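Local coordinates for dihydrodipicolinate synthase (Agrobacterium tumefaciens, PDB 3B4U), which probably condenses pyruvate with aspartate semialdehyde through a Schiff-base intermediate, the first committed step of lysine biosynthesis by the diaminopimelate pathway, at residues S8-T13 with G45-G50; T13-D18 with D265-L270; K243-P248 with V271-E276; V250-S255 with R279-A284. All coordinates share one frame; numbering follows the deposited sequence. Where two conformers were deposited one is given.

The four contacts run outward from the barrel mouth to the helices that follow it. Contact 1 is buried where two strand-end loops meet, and its chemistry is polar: threonines, peptide groups and bridging water. Contact 2 shares T13 with it and continues to the surface, where an aromatic ring lies against an arginine and hydration fills in beside an aspartate. Contacts 3 and 4 both join helix 246-258 to helix 275-289 or to the loop ahead of it, and both are mainly apolar. Contact 3 lies at the surface, contact 4 is buried. K251, on the helix of contact 4, reaches T13, E49 and D265, tying it back to contacts 1 and 2.

Contact 1 of 4, residues S8-T13 with G45-G50; sequences SAALTT and GTTGEG
T47 leans its CB over the carbonyl oxygen of A10 where two loops of this TIM barrel meet: one follows strand 6-10, the other strand 40-43. The second carries GTTGE, a sequence familiar at the pyruvate pocket of the dihydrodipicolinate synthase family, and turns back in a type I beta turn from T46 to E49. T47 OG1 stands beside the backbone N (chi1 -50°), which leaves CG2 opposite that N, and both CB and this methyl close on A10 O, CB at 3.4 Å. The OG1 branch lies beside the methyl of A10 instead. T12 crosses the T47 side chain at a slant, and the two meet methyl to methyl, T12 CG2 to T47 CG2 at 3.9 Å.

G48 brings no side chain, and its CA fits close to L11 O, 3.1 Å away. T13 makes the direct hydrogen bond: OG1 donates to G48 O at 2.7 Å, arriving bent, with 123° at the oxygen and 20° out of the carbonyl plane. Two waters finish the seam. Water 1 joins L11 O to G45 N. Water 2 accepts from T13 N and donates to T47 O and E49 OE2, a carboxylate oxygen that also forms a salt bridge with K251.

T46 points away from this seam. Its OG1 hydrogen-bonds Y139 OH and the OH of Y109 of the second subunit, consistent with the tyrosine-threonine-tyrosine proton relay of related synthases. Within the turn, E49 N donates to T46 O at 3.0 Å.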
loop_
_atom_site.group_PDB
_atom_site.type_symbol
_atom_site.label_atom_id
_atom_site.label_comp_id
_atom_site.label_asym_id
_atom_site.label_seq_id
_atom_site.Cartn_x
_atom_site.Cartn_y
_atom_site.Cartn_z
ATOM N N SER B 8 18.467 9.140 13.496
ATOM C CA SER B 8 17.747 7.917 13.778
ATOM C C SER B 8 18.170 6.854 12.767
ATOM O O SER B 8 18.225 7.146 11.589
ATOM C CB SER B 8 16.242 8.191 13.693
ATOM O OG SER B 8 15.488 7.106 14.217
ATOM N N ALA B 9 18.437 5.617 13.207
ATOM C CA ALA B 9 18.638 4.531 12.258
ATOM C C ALA B 9 17.319 4.156 11.644
ATOM O O ALA B 9 16.331 3.961 12.366
ATOM C CB ALA B 9 19.240 3.328 12.941
ATOM N N ALA B 10 17.274 4.013 10.323
ATOM C CA ALA B 10 16.119 3.431 9.639
ATOM C C ALA B 10 16.335 1.928 9.801
ATOM O O ALA B 10 16.897 1.253 8.946
ATOM C CB ALA B 10 16.096 3.854 8.150
ATOM N N LEU B 11 15.934 1.387 10.953
ATOM C CA LEU B 11 16.483 0.124 11.426
ATOM C C LEU B 11 16.073 -1.023 10.510
ATOM O O LEU B 11 14.903 -1.205 10.201
ATOM C CB LEU B 11 15.992 -0.164 12.852
ATOM C CG LEU B 11 16.865 -1.121 13.628
ATOM C CD1 LEU B 11 18.143 -0.443 14.104
ATOM C CD2 LEU B 11 16.081 -1.740 14.790
ATOM N N THR B 12 17.034 -1.855 10.153
ATOM C CA THR B 12 16.761 -3.089 9.432
ATOM C C THR B 12 16.095 -4.111 10.364
ATOM O O THR B 12 16.345 -4.145 11.570
ATOM C CB THR B 12 18.079 -3.629 8.848
ATOM O OG1 THR B 12 19.124 -3.572 9.833
ATOM C CG2 THR B 12 18.519 -2.807 7.644
ATOM N N THR B 13 15.279 -4.962 9.748
ATOM C CA THR B 13 14.519 -5.983 10.454
ATOM C C THR B 13 15.115 -7.329 10.087
ATOM O O THR B 13 15.083 -7.695 8.911
ATOM C CB THR B 13 13.042 -5.945 10.066
ATOM O OG1 THR B 13 12.495 -4.648 10.359
ATOM C CG2 THR B 13 12.243 -6.997 10.825
ATOM N N GLY B 45 10.167 1.306 9.148
ATOM C CA GLY B 45 10.240 2.200 7.997
ATOM C C GLY B 45 10.524 1.409 6.735
ATOM O O GLY B 45 10.512 0.178 6.727
ATOM N N THR B 46 10.853 2.118 5.665
ATOM C CA THR B 46 11.127 1.488 4.390
ATOM C C THR B 46 12.298 0.501 4.503
ATOM O O THR B 46 12.206 -0.640 4.052
ATOM C CB THR B 46 11.392 2.561 3.342
ATOM O OG1 THR B 46 10.249 3.429 3.243
ATOM C CG2 THR B 46 11.693 1.971 1.973
ATOM N N THR B 47 13.392 0.944 5.120
ATOM C CA THR B 47 14.590 0.127 5.282
ATOM C C THR B 47 14.383 -1.040 6.226
ATOM O O THR B 47 15.080 -2.040 6.170
ATOM C CB THR B 47 15.783 1.014 5.724
ATOM O OG1 THR B 47 15.868 2.140 4.844
ATOM C CG2 THR B 47 17.087 0.238 5.684
ATOM N N GLY B 48 13.409 -0.894 7.107
ATOM C CA GLY B 48 12.935 -1.950 7.988
ATOM C C GLY B 48 11.958 -2.886 7.340
ATOM O O GLY B 48 11.421 -3.743 8.050
ATOM N N GLU B 49 11.657 -2.753 6.062
ATOM C CA GLU B 49 10.657 -3.589 5.435
ATOM C C GLU B 49 9.344 -3.513 6.206
ATOM O O GLU B 49 8.584 -4.469 6.317
ATOM C CB GLU B 49 11.134 -5.040 5.274
ATOM C CG GLU B 49 12.329 -5.152 4.367
ATOM C CD GLU B 49 13.001 -6.495 4.469
ATOM O OE1 GLU B 49 12.444 -7.472 3.913
ATOM O OE2 GLU B 49 14.097 -6.564 5.075
ATOM N N GLY B 50 8.991 -2.309 6.680
ATOM C CA GLY B 50 7.830 -2.169 7.541
ATOM C C GLY B 50 6.540 -2.542 6.860
ATOM O O GLY B 50 5.653 -3.104 7.478
HETATM O O HOH W 1 12.968 0.921 9.943
HETATM O O HOH W 2 14.933 -4.668 6.927
#

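Contact 2 of 4, residues T13-D18 with D265-L270; sequences TPFKTD and DVRAPL
The aromatic ring of F15 is packed face-on against R267. R267 CB lies over one face, 4.2 Å from the ring centroid and 27° off the normal, a CH-pi contact. R267 CG lies opposite the backbone N (chi1 -172°), and the chain then bends at chi3, which brings the guanidinium over the rim of the ring: NE is 3.4 Å from F15 CE1, and the two planes are only 27° apart. T13 O sits above the other face, offset toward the rim, while D265 O meets the edge in plane, 3.8 Å from F15 CD2.

The guanidinium's polar partners lie elsewhere. NH1 pairs with E57 in a salt bridge and also bonds S52 O, whereas NH2 bonds G19 O, and together these fix the plane that the phenyl ring lies on. R267 also packs on I84 of the second subunit.

Polar links between the two loops go through water. Water 3 accepts from F15 N and donates to D265 O, 2.7 Å away. Water 5 lies between K16 O and D265 OD2, 2.8 Å from D265 OD2. OD2 has further waters within reach, among them water 7, which donates to it at 3.0 Å. More acceptors surround several of these waters than they have protons for, hence the bonds there cannot all form at once.

The contact pairs a ring-arginine packing, whose guanidinium is held by E57, S52 O and G19 O, with a hydrated margin, in which the negative charge of D265 is probably dispersed largely into solvent rather than met by a cation of this pair of loops.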
loop_
_atom_site.group_PDB
_atom_site.type_symbol
_atom_site.label_atom_id
_atom_site.label_comp_id
_atom_site.label_asym_id
_atom_site.label_seq_id
_atom_site.Cartn_x
_atom_site.Cartn_y
_atom_site.Cartn_z
ATOM N N THR B 13 15.279 -4.962 9.748
ATOM C CA THR B 13 14.519 -5.983 10.454
ATOM C C THR B 13 15.115 -7.329 10.087
ATOM O O THR B 13 15.083 -7.695 8.911
ATOM C CB THR B 13 13.042 -5.945 10.066
ATOM O OG1 THR B 13 12.495 -4.648 10.359
ATOM C CG2 THR B 13 12.243 -6.997 10.825
ATOM N N PRO B 14 15.652 -8.091 11.061
ATOM C CA PRO B 14 16.245 -9.385 10.766
ATOM C C PRO B 14 15.209 -10.489 10.802
ATOM O O PRO B 14 14.382 -10.525 11.702
ATOM C CB PRO B 14 17.279 -9.560 11.885
ATOM C CG PRO B 14 16.669 -8.852 13.071
ATOM C CD PRO B 14 15.800 -7.734 12.478
ATOM N N PHE B 15 15.295 -11.408 9.846
ATOM C CA PHE B 15 14.405 -12.563 9.763
ATOM C C PHE B 15 15.178 -13.869 9.922
ATOM O O PHE B 15 16.247 -14.037 9.363
ATOM C CB PHE B 15 13.663 -12.599 8.432
ATOM C CG PHE B 15 12.943 -11.330 8.141
ATOM C CD1 PHE B 15 11.801 -10.977 8.859
ATOM C CD2 PHE B 15 13.409 -10.456 7.163
ATOM C CE1 PHE B 15 11.138 -9.766 8.616
ATOM C CE2 PHE B 15 12.752 -9.274 6.922
ATOM C CZ PHE B 15 11.626 -8.928 7.648
ATOM N N LYS B 16 14.584 -14.797 10.663
ATOM C CA LYS B 16 15.106 -16.175 10.753
ATOM C C LYS B 16 14.836 -16.929 9.478
ATOM O O LYS B 16 14.099 -16.475 8.630
ATOM C CB LYS B 16 14.414 -16.892 11.892
ATOM C CG LYS B 16 14.643 -16.245 13.228
ATOM C CD LYS B 16 14.065 -17.098 14.353
ATOM C CE LYS B 16 14.100 -16.344 15.647
ATOM N NZ LYS B 16 15.505 -16.153 16.093
ATOM N N THR B 17 15.452 -18.115 9.333
ATOM C CA THR B 17 15.276 -18.928 8.132
ATOM C C THR B 17 13.826 -19.265 7.897
ATOM O O THR B 17 13.397 -19.298 6.741
ATOM C CB THR B 17 16.093 -20.231 8.194
ATOM O OG1 THR B 17 17.468 -19.896 8.427
ATOM C CG2 THR B 17 15.964 -21.030 6.879
ATOM N N ASP B 18 13.079 -19.483 8.977
ATOM C CA ASP B 18 11.639 -19.718 8.875
ATOM C C ASP B 18 10.778 -18.483 8.550
ATOM O O ASP B 18 9.549 -18.600 8.430
ATOM C CB ASP B 18 11.104 -20.436 10.119
ATOM C CG ASP B 18 10.956 -19.545 11.337
ATOM O OD1 ASP B 18 11.290 -18.339 11.310
ATOM O OD2 ASP B 18 10.455 -20.055 12.358
ATOM N N ASP B 265 18.910 -12.337 4.783
ATOM C CA ASP B 265 17.545 -12.673 4.454
ATOM C C ASP B 265 16.634 -11.446 4.417
ATOM O O ASP B 265 16.677 -10.577 5.302
ATOM C CB ASP B 265 16.983 -13.711 5.440
ATOM C CG ASP B 265 17.458 -15.130 5.155
ATOM O OD1 ASP B 265 18.144 -15.324 4.141
ATOM O OD2 ASP B 265 17.153 -16.010 5.980
ATOM N N VAL B 266 15.801 -11.405 3.388
ATOM C CA VAL B 266 14.776 -10.395 3.251
ATOM C C VAL B 266 13.448 -11.080 3.124
ATOM O O VAL B 266 13.366 -12.268 2.799
ATOM C CB VAL B 266 15.011 -9.486 2.014
ATOM C CG1 VAL B 266 16.271 -8.629 2.223
ATOM C CG2 VAL B 266 15.081 -10.285 0.713
ATOM N N ARG B 267 12.385 -10.346 3.351
ATOM C CA ARG B 267 11.048 -10.876 3.220
ATOM C C ARG B 267 10.507 -10.591 1.834
ATOM O O ARG B 267 10.700 -9.520 1.262
ATOM C CB ARG B 267 10.129 -10.266 4.296
ATOM C CG ARG B 267 8.769 -10.809 4.456
ATOM C CD ARG B 267 8.220 -10.436 5.833
ATOM N NE ARG B 267 8.540 -11.278 6.998
ATOM C CZ ARG B 267 7.952 -11.089 8.200
ATOM N NH1 ARG B 267 7.139 -10.065 8.363
ATOM N NH2 ARG B 267 8.168 -11.879 9.249
ATOM N N ALA B 268 9.798 -11.556 1.271
ATOM C CA ALA B 268 9.090 -11.350 0.024
ATOM C C ALA B 268 8.201 -10.110 0.201
ATOM O O ALA B 268 7.638 -9.903 1.260
ATOM C CB ALA B 268 8.240 -12.594 -0.290
ATOM N N PRO B 269 8.052 -9.287 -0.847
ATOM C CA PRO B 269 8.453 -9.520 -2.227
ATOM C C PRO B 269 9.871 -9.117 -2.626
ATOM O O PRO B 269 10.212 -9.189 -3.811
ATOM C CB PRO B 269 7.443 -8.655 -2.964
ATOM C CG PRO B 269 7.306 -7.481 -2.061
ATOM C CD PRO B 269 7.280 -8.044 -0.709
ATOM N N LEU B 270 10.703 -8.725 -1.670
ATOM C CA LEU B 270 12.127 -8.551 -1.932
ATOM C C LEU B 270 12.773 -9.920 -2.108
ATOM O O LEU B 270 12.223 -10.926 -1.656
ATOM C CB LEU B 270 12.795 -7.773 -0.807
ATOM C CG LEU B 270 12.253 -6.372 -0.501
ATOM C CD1 LEU B 270 13.038 -5.703 0.587
ATOM C CD2 LEU B 270 12.231 -5.495 -1.757
HETATM O O HOH W 3 17.358 -10.774 7.915
HETATM O O HOH W 4 18.052 -15.783 8.342
HETATM O O HOH W 5 14.358 -15.582 6.114
HETATM O O HOH W 6 14.718 -17.845 4.487
HETATM O O HOH W 7 18.723 -18.307 6.966
#

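Contact 3 of 4, residues K243-P248 with V271-E276; sequences KFPVTP and VAISPE
The phenyl ring of F244 stands beside I273, which it meets not with a face but through its root: F244 CB is 4.4 Å from I273 CD1. One ring face is occupied by the neighbouring K243, whose CB lies over the ring centre. Helix 275-289 also packs on F244 through D277, Q280 and I281, and A249 of helix 246-258 touches it too.

I273 is the hub. Its CG1 stands beside the backbone N (chi1 -62°), and chi2 at -68° folds CD1 so that the ethyl branch faces the start of helix 246-258. There P248 CB meets I273 CG1 at 3.8 Å and lies against CD1 as well. P245 comes in from the N-cap position of the same helix, its CD 4.3 Å from I273 CD1. On the flank, P248 CG rests against V271 O at 3.9 Å. The two pyrrolidine rings thus offer aliphatic CH groups rather than polar atoms.

One polar link accompanies this packing: water 8 donates to P248 O at 3.1 Å and accepts only weakly from I273 N. Further on, S274 occupies the N-cap of helix 275-289, and its OG bonds D277 N. The start of one helix packed against the loop leading into the next belongs to the helical region that follows the (beta/alpha)8 barrel, the C-terminal extension characteristic of the dihydrodipicolinate synthase family.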
loop_
_atom_site.group_PDB
_atom_site.type_symbol
_atom_site.label_atom_id
_atom_site.label_comp_id
_atom_site.label_asym_id
_atom_site.label_seq_id
_atom_site.Cartn_x
_atom_site.Cartn_y
_atom_site.Cartn_z
ATOM N N LYS B 243 23.175 0.204 -8.355
ATOM C CA LYS B 243 23.106 -0.968 -9.169
ATOM C C LYS B 243 22.220 -2.045 -8.523
ATOM O O LYS B 243 21.833 -2.951 -9.231
ATOM C CB LYS B 243 24.523 -1.563 -9.399
ATOM C CG LYS B 243 25.438 -0.809 -10.366
ATOM C CD LYS B 243 26.733 -1.592 -10.562
ATOM C CE LYS B 243 27.635 -0.973 -11.623
ATOM N NZ LYS B 243 27.985 0.433 -11.318
ATOM N N PHE B 244 21.912 -1.952 -7.209
ATOM C CA PHE B 244 21.301 -3.051 -6.432
ATOM C C PHE B 244 20.040 -2.554 -5.711
ATOM O O PHE B 244 19.955 -1.379 -5.350
ATOM C CB PHE B 244 22.346 -3.601 -5.437
ATOM C CG PHE B 244 23.715 -3.827 -6.039
ATOM C CD1 PHE B 244 23.966 -4.943 -6.835
ATOM C CD2 PHE B 244 24.752 -2.942 -5.810
ATOM C CE1 PHE B 244 25.229 -5.137 -7.402
ATOM C CE2 PHE B 244 26.011 -3.134 -6.378
ATOM C CZ PHE B 244 26.246 -4.234 -7.169
ATOM N N PRO B 245 19.026 -3.432 -5.472
ATOM C CA PRO B 245 17.884 -3.012 -4.640
ATOM C C PRO B 245 18.335 -2.464 -3.291
ATOM O O PRO B 245 19.198 -3.035 -2.655
ATOM C CB PRO B 245 17.050 -4.308 -4.493
ATOM C CG PRO B 245 17.262 -4.954 -5.795
ATOM C CD PRO B 245 18.782 -4.794 -5.985
ATOM N N VAL B 246 17.769 -1.338 -2.894
ATOM C CA VAL B 246 18.381 -0.542 -1.823
ATOM C C VAL B 246 18.370 -1.253 -0.471
ATOM O O VAL B 246 19.408 -1.347 0.193
ATOM C CB VAL B 246 17.723 0.877 -1.701
ATOM C CG1 VAL B 246 18.406 1.716 -0.650
ATOM C CG2 VAL B 246 17.688 1.636 -3.013
ATOM N N THR B 247 17.214 -1.740 -0.045
ATOM C CA THR B 247 17.115 -2.314 1.270
ATOM C C THR B 247 17.901 -3.624 1.394
ATOM O O THR B 247 18.675 -3.806 2.343
ATOM C CB THR B 247 15.639 -2.419 1.692
ATOM O OG1 THR B 247 15.094 -1.082 1.748
ATOM C CG2 THR B 247 15.500 -3.108 3.053
ATOM N N PRO B 248 17.772 -4.537 0.413
ATOM C CA PRO B 248 18.616 -5.728 0.482
ATOM C C PRO B 248 20.137 -5.406 0.515
ATOM O O PRO B 248 20.888 -6.064 1.225
ATOM C CB PRO B 248 18.188 -6.520 -0.759
ATOM C CG PRO B 248 16.741 -6.091 -1.018
ATOM C CD PRO B 248 16.785 -4.619 -0.684
ATOM N N VAL B 271 13.931 -9.916 -2.750
ATOM C CA VAL B 271 14.739 -11.120 -2.893
ATOM C C VAL B 271 16.169 -10.863 -2.430
ATOM O O VAL B 271 16.636 -9.761 -2.458
ATOM C CB VAL B 271 14.694 -11.662 -4.333
ATOM C CG1 VAL B 271 13.235 -12.040 -4.721
ATOM C CG2 VAL B 271 15.307 -10.745 -5.308
ATOM N N ALA B 272 16.812 -11.942 -1.991
ATOM C CA ALA B 272 18.199 -11.983 -1.553
ATOM C C ALA B 272 19.143 -11.406 -2.598
ATOM O O ALA B 272 18.989 -11.670 -3.753
ATOM C CB ALA B 272 18.583 -13.467 -1.263
ATOM N N ILE B 273 20.129 -10.616 -2.187
ATOM C CA ILE B 273 21.258 -10.278 -3.056
ATOM C C ILE B 273 22.071 -11.554 -3.348
ATOM O O ILE B 273 22.408 -12.288 -2.450
ATOM C CB ILE B 273 22.174 -9.239 -2.367
ATOM C CG1 ILE B 273 21.431 -7.921 -2.077
ATOM C CG2 ILE B 273 23.434 -8.987 -3.203
ATOM C CD1 ILE B 273 21.058 -7.156 -3.278
ATOM N N SER B 274 22.419 -11.786 -4.613
ATOM C CA SER B 274 23.209 -12.983 -4.984
ATOM C C SER B 274 24.653 -12.932 -4.454
ATOM O O SER B 274 25.152 -11.835 -4.152
ATOM C CB SER B 274 23.281 -13.130 -6.491
ATOM O OG SER B 274 24.256 -12.228 -7.004
ATOM N N PRO B 275 25.318 -14.082 -4.301
ATOM C CA PRO B 275 26.699 -14.093 -3.815
ATOM C C PRO B 275 27.625 -13.183 -4.633
ATOM O O PRO B 275 28.391 -12.404 -4.073
ATOM C CB PRO B 275 27.095 -15.576 -3.946
ATOM C CG PRO B 275 25.785 -16.262 -3.749
ATOM C CD PRO B 275 24.808 -15.457 -4.483
ATOM N N GLU B 276 27.547 -13.280 -5.950
ATOM C CA GLU B 276 28.381 -12.445 -6.796
ATOM C C GLU B 276 28.088 -10.960 -6.531
ATOM O O GLU B 276 29.014 -10.151 -6.411
ATOM C CB GLU B 276 28.133 -12.814 -8.260
ATOM C CG GLU B 276 28.884 -11.967 -9.234
ATOM C CD GLU B 276 28.614 -12.317 -10.672
ATOM O OE1 GLU B 276 27.475 -12.713 -10.992
ATOM O OE2 GLU B 276 29.539 -12.145 -11.508
HETATM O O HOH W 8 20.198 -9.003 0.723
#

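Contact 4 of 4, residues V250-S255 with R279-A284; sequences VKVLVS and RQIEGA
I281 reaches from helix 279-284 to V252 and L253 of helix 250-255, and it splits at CB to serve two neighbourhoods. The CG2 branch is anti to the backbone N (chi1 -72° placing CG1 beside that N) and enters the notch between the two partners. There CG2 lies 3.7 Å from L253 CG and 3.8 Å from V252 CG1, with both methyls of the leucine close by as well, CD2 slightly the nearer. The side chains cross at a slant, so the methyl sits against the fork of L253 and touches V252 through one branch.

The other branch turns away from this notch. I281 CG1 packs on the F244 ring at its CD2 atom, and at the tip I281 CD1 meets I273 CG2.

The two helices, which follow the TIM barrel in the chain, cross at -68° with their axes 9.9 Å apart at closest approach. At this ordinary packing distance side chains fill the interface, and L253 CD2 reaches the backbone of the facing helix; the nearest CA atoms, of L253 and E282, are 6.9 Å apart.

V252 spreads its two methyls between different partners. CG1, anti to the backbone N, takes the I281 side, while CG2 meets I273 CG1. Beyond the apolar patch, L253 CD2 runs up beside E282 CA. The carboxylate of E282 comes near V252 CG1, where OE2 is 4.3 Å from that methyl, and its polar partner is R278, whose NE forms a salt bridge with the same OE2.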
loop_
_atom_site.group_PDB
_atom_site.type_symbol
_atom_site.label_atom_id
_atom_site.label_comp_id
_atom_site.label_asym_id
_atom_site.label_seq_id
_atom_site.Cartn_x
_atom_site.Cartn_y
_atom_site.Cartn_z
ATOM N N VAL B 250 21.591 -2.616 1.770
ATOM C CA VAL B 250 21.896 -2.145 3.101
ATOM C C VAL B 250 22.094 -3.308 4.061
ATOM O O VAL B 250 23.038 -3.345 4.855
ATOM C CB VAL B 250 20.753 -1.215 3.605
ATOM C CG1 VAL B 250 20.858 -0.983 5.102
ATOM C CG2 VAL B 250 20.810 0.121 2.894
ATOM N N LYS B 251 21.202 -4.297 3.978
ATOM C CA LYS B 251 21.330 -5.471 4.841
ATOM C C LYS B 251 22.624 -6.252 4.606
ATOM O O LYS B 251 23.254 -6.718 5.555
ATOM C CB LYS B 251 20.091 -6.347 4.704
ATOM C CG LYS B 251 18.833 -5.722 5.333
ATOM C CD LYS B 251 17.594 -6.623 5.167
ATOM C CE LYS B 251 17.184 -7.219 6.497
ATOM N NZ LYS B 251 15.979 -8.067 6.350
ATOM N N VAL B 252 23.044 -6.349 3.348
ATOM C CA VAL B 252 24.339 -6.974 3.038
ATOM C C VAL B 252 25.465 -6.263 3.799
ATOM O O VAL B 252 26.344 -6.896 4.337
ATOM C CB VAL B 252 24.608 -6.932 1.500
ATOM C CG1 VAL B 252 26.068 -7.208 1.176
ATOM C CG2 VAL B 252 23.726 -7.887 0.725
ATOM N N LEU B 253 25.415 -4.939 3.863
ATOM C CA LEU B 253 26.466 -4.195 4.547
ATOM C C LEU B 253 26.352 -4.233 6.064
ATOM O O LEU B 253 27.366 -4.179 6.747
ATOM C CB LEU B 253 26.581 -2.781 3.976
ATOM C CG LEU B 253 27.143 -2.797 2.544
ATOM C CD1 LEU B 253 27.185 -1.385 1.978
ATOM C CD2 LEU B 253 28.562 -3.393 2.483
ATOM N N VAL B 254 25.150 -4.394 6.615
ATOM C CA VAL B 254 25.038 -4.707 8.039
ATOM C C VAL B 254 25.751 -6.033 8.312
ATOM O O VAL B 254 26.560 -6.116 9.232
ATOM C CB VAL B 254 23.578 -4.760 8.533
ATOM C CG1 VAL B 254 23.567 -5.123 10.003
ATOM C CG2 VAL B 254 22.928 -3.398 8.294
ATOM N N SER B 255 25.494 -7.054 7.498
ATOM C CA SER B 255 26.182 -8.346 7.643
ATOM C C SER B 255 27.694 -8.168 7.517
ATOM O O SER B 255 28.458 -8.725 8.309
ATOM C CB SER B 255 25.690 -9.352 6.603
ATOM O OG SER B 255 24.449 -9.907 6.984
ATOM N N ARG B 279 29.482 -9.726 -3.254
ATOM C CA ARG B 279 30.903 -9.443 -3.318
ATOM C C ARG B 279 31.150 -8.072 -3.951
ATOM O O ARG B 279 32.063 -7.343 -3.531
ATOM C CB ARG B 279 31.631 -10.553 -4.067
ATOM C CG ARG B 279 31.651 -11.887 -3.292
ATOM C CD ARG B 279 32.583 -11.900 -2.075
ATOM N NE ARG B 279 33.970 -11.582 -2.443
ATOM C CZ ARG B 279 35.022 -11.607 -1.615
ATOM N NH1 ARG B 279 34.890 -11.965 -0.340
ATOM N NH2 ARG B 279 36.224 -11.285 -2.082
ATOM N N GLN B 280 30.350 -7.686 -4.926
ATOM C CA GLN B 280 30.501 -6.362 -5.540
ATOM C C GLN B 280 30.167 -5.256 -4.534
ATOM O O GLN B 280 30.870 -4.233 -4.435
ATOM C CB GLN B 280 29.621 -6.253 -6.776
ATOM C CG GLN B 280 29.970 -7.219 -7.903
ATOM C CD GLN B 280 29.038 -7.092 -9.087
ATOM O OE1 GLN B 280 28.798 -5.987 -9.579
ATOM N NE2 GLN B 280 28.531 -8.230 -9.575
ATOM N N ILE B 281 29.111 -5.466 -3.757
ATOM C CA ILE B 281 28.702 -4.484 -2.748
ATOM C C ILE B 281 29.754 -4.342 -1.654
ATOM O O ILE B 281 30.155 -3.238 -1.282
ATOM C CB ILE B 281 27.381 -4.928 -2.155
ATOM C CG1 ILE B 281 26.260 -4.728 -3.172
ATOM C CG2 ILE B 281 27.045 -4.155 -0.869
ATOM C CD1 ILE B 281 24.967 -5.476 -2.803
ATOM N N GLU B 282 30.261 -5.468 -1.190
ATOM C CA GLU B 282 31.308 -5.443 -0.172
ATOM C C GLU B 282 32.563 -4.765 -0.706
ATOM O O GLU B 282 33.195 -3.999 0.001
ATOM C CB GLU B 282 31.610 -6.861 0.320
ATOM C CG GLU B 282 30.433 -7.494 1.086
ATOM C CD GLU B 282 30.547 -8.986 1.249
ATOM O OE1 GLU B 282 31.509 -9.571 0.748
ATOM O OE2 GLU B 282 29.646 -9.568 1.882
ATOM N N GLY B 283 32.892 -5.015 -1.961
ATOM C CA GLY B 283 34.070 -4.406 -2.566
ATOM C C GLY B 283 33.943 -2.896 -2.673
ATOM O O GLY B 283 34.909 -2.162 -2.416
ATOM N N ALA B 284 32.759 -2.424 -3.069
ATOM C CA ALA B 284 32.499 -0.988 -3.155
ATOM C C ALA B 284 32.650 -0.329 -1.776
ATOM O O ALA B 284 33.243 0.756 -1.646
ATOM C CB ALA B 284 31.159 -0.745 -3.693
#